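Long-range contact in nickel-dependent hydrogenase large subunit (Allochromatium vinosum, PDB 3MYR), which oxidises molecular hydrogen at a nickel-iron centre as the large subunit of a heterodimeric hydrogenase, and probably recycles the hydrogen released by nitrogenase: residues A31-T43 and Y364-K377. Sequence-based numbering, arbitrary orientation.
Sequences AYSSGTMVRGIET and YKQLDVSDGYSWLK. With MG (magnesium ion), chain O.
Val38 lays CG1 over the six-membered ring of Trp375, a CH-pi contact 3.6 Å from CG1 to the ring centroid. With chi1 60°, CG1 lies between the backbone N and the carbonyl carbon. Trp375 NE1 hydrogen-bonds to Gly84 O of the small subunit. Trp375 N donates to Gly35 O at 3.1 Å. Ser374 OG takes two backbone N-H groups: Gly35 N at 3.0 Å, almost straight at 175°, and Leu376 N, which closes an ST turn. The Ser374 hydroxyl donates to a water, which in turn donates to Ser33 O. Ser34 OG donates to Tyr373 O at 2.7 Å. These bonds fasten the irregular segment 364-377 to the end of strand 27-35, an outer strand of the chain's three-stranded antiparallel sheet. Tyr32 turns its edge to the face of Tyr373, planes at 81°, in a T-shaped pair. Both methyls of Val369 lie against the Tyr32 ring, CG2 at 3.4 Å from Tyr32 CD1. Glu42 OE2 binds magnesium at 2.0 Å, with His561 and Ala506 completing the protein ligands. Glu42 OE1 hydrogen-bonds to Thr350. Lys377 NZ, whose strongest polar partner is Gln349, stays 4.1 Å from Glu42 OE1, beyond a salt bridge. A magnesium-bound water links them, weakly at the lysine.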
loop_
_atom_site.group_PDB
_atom_site.type_symbol
_atom_site.label_atom_id
_atom_site.label_comp_id
_atom_site.label_asym_id
_atom_site.label_seq_id
_atom_site.Cartn_x
_atom_site.Cartn_y
_atom_site.Cartn_z
ATOM N N ALA B 31 9.668 -0.124 24.310
ATOM C CA ALA B 31 8.652 0.298 23.357
ATOM C C ALA B 31 7.698 -0.876 23.024
ATOM O O ALA B 31 8.098 -2.060 23.014
ATOM C CB ALA B 31 9.324 0.835 22.088
ATOM N N TYR B 32 6.449 -0.532 22.711
ATOM C CA TYR B 32 5.420 -1.522 22.354
ATOM C C TYR B 32 4.725 -1.041 21.077
ATOM O O TYR B 32 4.393 0.159 20.959
ATOM C CB TYR B 32 4.390 -1.722 23.479
ATOM C CG TYR B 32 5.050 -2.110 24.755
ATOM C CD1 TYR B 32 5.142 -3.466 25.141
ATOM C CD2 TYR B 32 5.632 -1.140 25.575
ATOM C CE1 TYR B 32 5.795 -3.831 26.298
ATOM C CE2 TYR B 32 6.289 -1.503 26.771
ATOM C CZ TYR B 32 6.373 -2.852 27.100
ATOM O OH TYR B 32 6.993 -3.234 28.286
ATOM N N SER B 33 4.628 -1.966 20.104
ATOM C CA SER B 33 4.040 -1.726 18.782
ATOM C C SER B 33 2.682 -2.466 18.726
ATOM O O SER B 33 2.604 -3.684 18.975
ATOM C CB SER B 33 4.951 -2.302 17.694
ATOM O OG SER B 33 4.292 -2.130 16.439
ATOM N N SER B 34 1.613 -1.726 18.455
ATOM C CA SER B 34 0.278 -2.267 18.468
ATOM C C SER B 34 -0.524 -1.888 17.225
ATOM O O SER B 34 -0.747 -0.711 16.980
ATOM C CB SER B 34 -0.462 -1.699 19.674
ATOM O OG SER B 34 -1.815 -2.153 19.609
ATOM N N GLY B 35 -0.975 -2.888 16.464
ATOM C CA GLY B 35 -1.885 -2.711 15.289
ATOM C C GLY B 35 -3.335 -2.728 15.770
ATOM O O GLY B 35 -3.720 -3.658 16.473
ATOM N N THR B 36 -4.122 -1.696 15.443
ATOM C CA THR B 36 -5.391 -1.493 16.131
ATOM C C THR B 36 -6.544 -1.605 15.125
ATOM O O THR B 36 -7.625 -1.074 15.398
ATOM C CB THR B 36 -5.461 -0.121 16.914
ATOM O OG1 THR B 36 -5.457 0.957 15.956
ATOM C CG2 THR B 36 -4.205 0.095 17.867
ATOM N N MET B 37 -6.360 -2.384 14.037
ATOM C CA MET B 37 -7.502 -2.687 13.137
ATOM C C MET B 37 -7.286 -4.082 12.560
ATOM O O MET B 37 -6.147 -4.451 12.180
ATOM C CB MET B 37 -7.653 -1.622 12.048
ATOM C CG MET B 37 -8.892 -1.799 11.133
ATOM S SD MET B 37 -8.660 -3.027 9.788
ATOM C CE MET B 37 -7.811 -2.040 8.494
ATOM N N VAL B 38 -8.366 -4.873 12.500
ATOM C CA VAL B 38 -8.275 -6.185 11.861
ATOM C C VAL B 38 -9.491 -6.351 10.926
ATOM O O VAL B 38 -10.575 -5.747 11.209
ATOM C CB VAL B 38 -8.293 -7.313 12.995
ATOM C CG1 VAL B 38 -9.564 -7.233 13.784
ATOM C CG2 VAL B 38 -8.055 -8.734 12.381
ATOM N N ARG B 39 -9.322 -7.140 9.857
ATOM C CA ARG B 39 -10.412 -7.533 8.942
ATOM C C ARG B 39 -10.654 -9.063 8.856
ATOM O O ARG B 39 -11.802 -9.508 8.643
ATOM C CB ARG B 39 -10.216 -6.935 7.534
ATOM C CG ARG B 39 -10.315 -5.412 7.552
ATOM C CD ARG B 39 -9.718 -4.709 6.337
ATOM N NE ARG B 39 -8.284 -4.993 6.251
ATOM C CZ ARG B 39 -7.549 -4.876 5.143
ATOM N NH1 ARG B 39 -8.129 -4.530 3.981
ATOM N NH2 ARG B 39 -6.254 -5.222 5.184
ATOM N N GLY B 40 -9.575 -9.846 8.969
ATOM C CA GLY B 40 -9.655 -11.325 9.021
ATOM C C GLY B 40 -9.885 -11.846 7.597
ATOM O O GLY B 40 -10.644 -12.791 7.359
ATOM N N ILE B 41 -9.125 -11.306 6.663
ATOM C CA ILE B 41 -9.190 -11.747 5.291
ATOM C C ILE B 41 -8.841 -13.249 5.123
ATOM O O ILE B 41 -9.392 -13.954 4.256
ATOM C CB ILE B 41 -8.309 -10.819 4.413
ATOM C CG1 ILE B 41 -8.934 -9.415 4.457
ATOM C CG2 ILE B 41 -8.190 -11.421 2.905
ATOM C CD1 ILE B 41 -8.043 -8.284 3.878
ATOM N N GLU B 42 -7.948 -13.758 5.960
ATOM C CA GLU B 42 -7.615 -15.183 5.847
ATOM C C GLU B 42 -8.851 -16.063 6.044
ATOM O O GLU B 42 -9.053 -17.060 5.341
ATOM C CB GLU B 42 -6.468 -15.549 6.811
ATOM C CG GLU B 42 -5.080 -14.966 6.388
ATOM C CD GLU B 42 -4.137 -14.761 7.594
ATOM O OE1 GLU B 42 -4.708 -14.622 8.716
ATOM O OE2 GLU B 42 -2.862 -14.681 7.425
ATOM N N THR B 43 -9.692 -15.648 6.977
ATOM C CA THR B 43 -10.912 -16.365 7.316
ATOM C C THR B 43 -11.919 -16.204 6.202
ATOM O O THR B 43 -12.559 -17.187 5.798
ATOM C CB THR B 43 -11.453 -15.756 8.601
ATOM O OG1 THR B 43 -10.512 -16.051 9.647
ATOM C CG2 THR B 43 -12.846 -16.324 8.983
ATOM N N TYR B 364 -9.996 3.745 25.953
ATOM C CA TYR B 364 -8.923 3.464 26.886
ATOM C C TYR B 364 -7.761 4.403 26.640
ATOM O O TYR B 364 -7.666 4.987 25.562
ATOM C CB TYR B 364 -8.478 2.037 26.704
ATOM C CG TYR B 364 -7.882 1.721 25.326
ATOM C CD1 TYR B 364 -8.632 1.002 24.361
ATOM C CD2 TYR B 364 -6.568 2.092 25.001
ATOM C CE1 TYR B 364 -8.069 0.619 23.156
ATOM C CE2 TYR B 364 -6.000 1.720 23.764
ATOM C CZ TYR B 364 -6.762 1.000 22.842
ATOM O OH TYR B 364 -6.236 0.621 21.601
ATOM N N LYS B 365 -6.895 4.552 27.639
ATOM C CA LYS B 365 -5.716 5.418 27.550
ATOM C C LYS B 365 -4.418 4.599 27.469
ATOM O O LYS B 365 -3.393 5.119 27.052
ATOM C CB LYS B 365 -5.637 6.389 28.771
ATOM C CG LYS B 365 -6.884 7.249 29.018
ATOM C CD LYS B 365 -7.235 8.098 27.776
ATOM C CE LYS B 365 -6.745 9.567 27.933
ATOM N NZ LYS B 365 -6.723 10.360 26.629
ATOM N N GLN B 366 -4.450 3.344 27.897
ATOM C CA GLN B 366 -3.244 2.490 27.903
ATOM C C GLN B 366 -3.600 1.082 27.460
ATOM O O GLN B 366 -4.556 0.518 27.962
ATOM C CB GLN B 366 -2.691 2.306 29.322
ATOM C CG GLN B 366 -2.139 3.545 29.950
ATOM C CD GLN B 366 -0.613 3.595 29.837
ATOM O OE1 GLN B 366 0.115 2.691 30.387
ATOM N NE2 GLN B 366 -0.117 4.648 29.176
ATOM N N LEU B 367 -2.765 0.471 26.633
ATOM C CA LEU B 367 -2.861 -0.978 26.449
ATOM C C LEU B 367 -2.538 -1.753 27.731
ATOM O O LEU B 367 -1.894 -1.247 28.636
ATOM C CB LEU B 367 -1.897 -1.425 25.379
ATOM C CG LEU B 367 -2.325 -0.906 23.991
ATOM C CD1 LEU B 367 -1.074 -0.713 23.094
ATOM C CD2 LEU B 367 -3.337 -1.741 23.301
ATOM N N ASP B 368 -2.920 -3.015 27.779
ATOM C CA ASP B 368 -2.364 -3.877 28.783
ATOM C C ASP B 368 -1.413 -4.813 28.013
ATOM O O ASP B 368 -1.825 -5.661 27.227
ATOM C CB ASP B 368 -3.517 -4.627 29.482
ATOM C CG ASP B 368 -3.037 -5.695 30.489
ATOM O OD1 ASP B 368 -1.870 -6.148 30.510
ATOM O OD2 ASP B 368 -3.884 -6.100 31.263
ATOM N N VAL B 369 -0.148 -4.724 28.346
ATOM C CA VAL B 369 0.898 -5.295 27.572
ATOM C C VAL B 369 1.347 -6.629 28.240
ATOM O O VAL B 369 2.222 -7.322 27.731
ATOM C CB VAL B 369 1.946 -4.162 27.515
ATOM C CG1 VAL B 369 3.125 -4.185 28.528
ATOM C CG2 VAL B 369 1.954 -3.363 26.304
ATOM N N SER B 370 0.662 -7.051 29.301
ATOM C CA SER B 370 1.057 -8.281 29.970
ATOM C C SER B 370 0.604 -9.467 29.149
ATOM O O SER B 370 1.226 -10.495 29.238
ATOM C CB SER B 370 0.488 -8.384 31.398
ATOM O OG SER B 370 -0.914 -8.542 31.335
ATOM N N ASP B 371 -0.433 -9.325 28.302
ATOM C CA ASP B 371 -0.839 -10.447 27.407
ATOM C C ASP B 371 -0.965 -9.913 25.937
ATOM O O ASP B 371 -0.023 -9.310 25.417
ATOM C CB ASP B 371 -2.145 -11.104 27.933
ATOM C CG ASP B 371 -2.462 -12.488 27.290
ATOM O OD1 ASP B 371 -1.542 -13.296 26.985
ATOM O OD2 ASP B 371 -3.671 -12.792 27.150
ATOM N N GLY B 372 -2.078 -10.148 25.258
ATOM C CA GLY B 372 -2.218 -9.606 23.885
ATOM C C GLY B 372 -2.244 -8.083 23.902
ATOM O O GLY B 372 -2.921 -7.448 24.756
ATOM N N TYR B 373 -1.491 -7.464 22.991
ATOM C CA TYR B 373 -1.543 -6.008 22.887
ATOM C C TYR B 373 -1.537 -5.509 21.424
ATOM O O TYR B 373 -1.278 -4.298 21.144
ATOM C CB TYR B 373 -0.437 -5.340 23.779
ATOM C CG TYR B 373 1.043 -5.592 23.372
ATOM C CD1 TYR B 373 1.843 -6.504 24.069
ATOM C CD2 TYR B 373 1.624 -4.880 22.300
ATOM C CE1 TYR B 373 3.206 -6.690 23.723
ATOM C CE2 TYR B 373 2.955 -5.044 21.934
ATOM C CZ TYR B 373 3.731 -5.973 22.661
ATOM O OH TYR B 373 5.007 -6.171 22.288
ATOM N N SER B 374 -1.838 -6.425 20.484
ATOM C CA SER B 374 -1.793 -6.120 19.090
ATOM C C SER B 374 -2.624 -7.083 18.245
ATOM O O SER B 374 -2.759 -8.257 18.581
ATOM C CB SER B 374 -0.313 -6.152 18.570
ATOM O OG SER B 374 -0.257 -5.753 17.145
ATOM N N TRP B 375 -3.111 -6.590 17.091
ATOM C CA TRP B 375 -3.748 -7.429 16.109
ATOM C C TRP B 375 -2.711 -8.059 15.207
ATOM O O TRP B 375 -3.083 -8.919 14.425
ATOM C CB TRP B 375 -4.831 -6.724 15.268
ATOM C CG TRP B 375 -6.119 -6.504 16.024
ATOM C CD1 TRP B 375 -6.653 -5.304 16.406
ATOM C CD2 TRP B 375 -7.045 -7.501 16.418
ATOM N NE1 TRP B 375 -7.846 -5.493 17.069
ATOM C CE2 TRP B 375 -8.088 -6.848 17.129
ATOM C CE3 TRP B 375 -7.043 -8.915 16.350
ATOM C CZ2 TRP B 375 -9.193 -7.545 17.659
ATOM C CZ3 TRP B 375 -8.168 -9.606 16.860
ATOM C CH2 TRP B 375 -9.199 -8.926 17.536
ATOM N N LEU B 376 -1.431 -7.711 15.368
ATOM C CA LEU B 376 -0.368 -8.416 14.603
ATOM C C LEU B 376 0.041 -9.694 15.286
ATOM O O LEU B 376 0.291 -9.683 16.500
ATOM C CB LEU B 376 0.914 -7.554 14.363
ATOM C CG LEU B 376 0.733 -6.372 13.358
ATOM C CD1 LEU B 376 -0.135 -5.223 14.004
ATOM C CD2 LEU B 376 2.163 -5.848 13.098
ATOM N N LYS B 377 0.092 -10.804 14.529
ATOM C CA LYS B 377 0.860 -11.987 14.968
ATOM C C LYS B 377 2.369 -11.640 15.067
ATOM O O LYS B 377 2.813 -10.618 14.513
ATOM C CB LYS B 377 0.646 -13.148 14.009
ATOM C CG LYS B 377 -0.800 -13.671 13.990
ATOM C CD LYS B 377 -0.928 -14.792 12.985
ATOM C CE LYS B 377 -2.386 -15.273 12.950
ATOM N NZ LYS B 377 -2.608 -16.296 11.837
HETATM MG MG MG O . -1.447 -13.760 8.498
HETATM O O HOH W 1 2.322 -5.317 17.044
HETATM O O HOH W 2 -2.803 -13.666 10.159
HETATM O O HOH W 3 -0.908 -15.647 9.126
HETATM O O HOH W 4 0.016 -12.921 9.734
#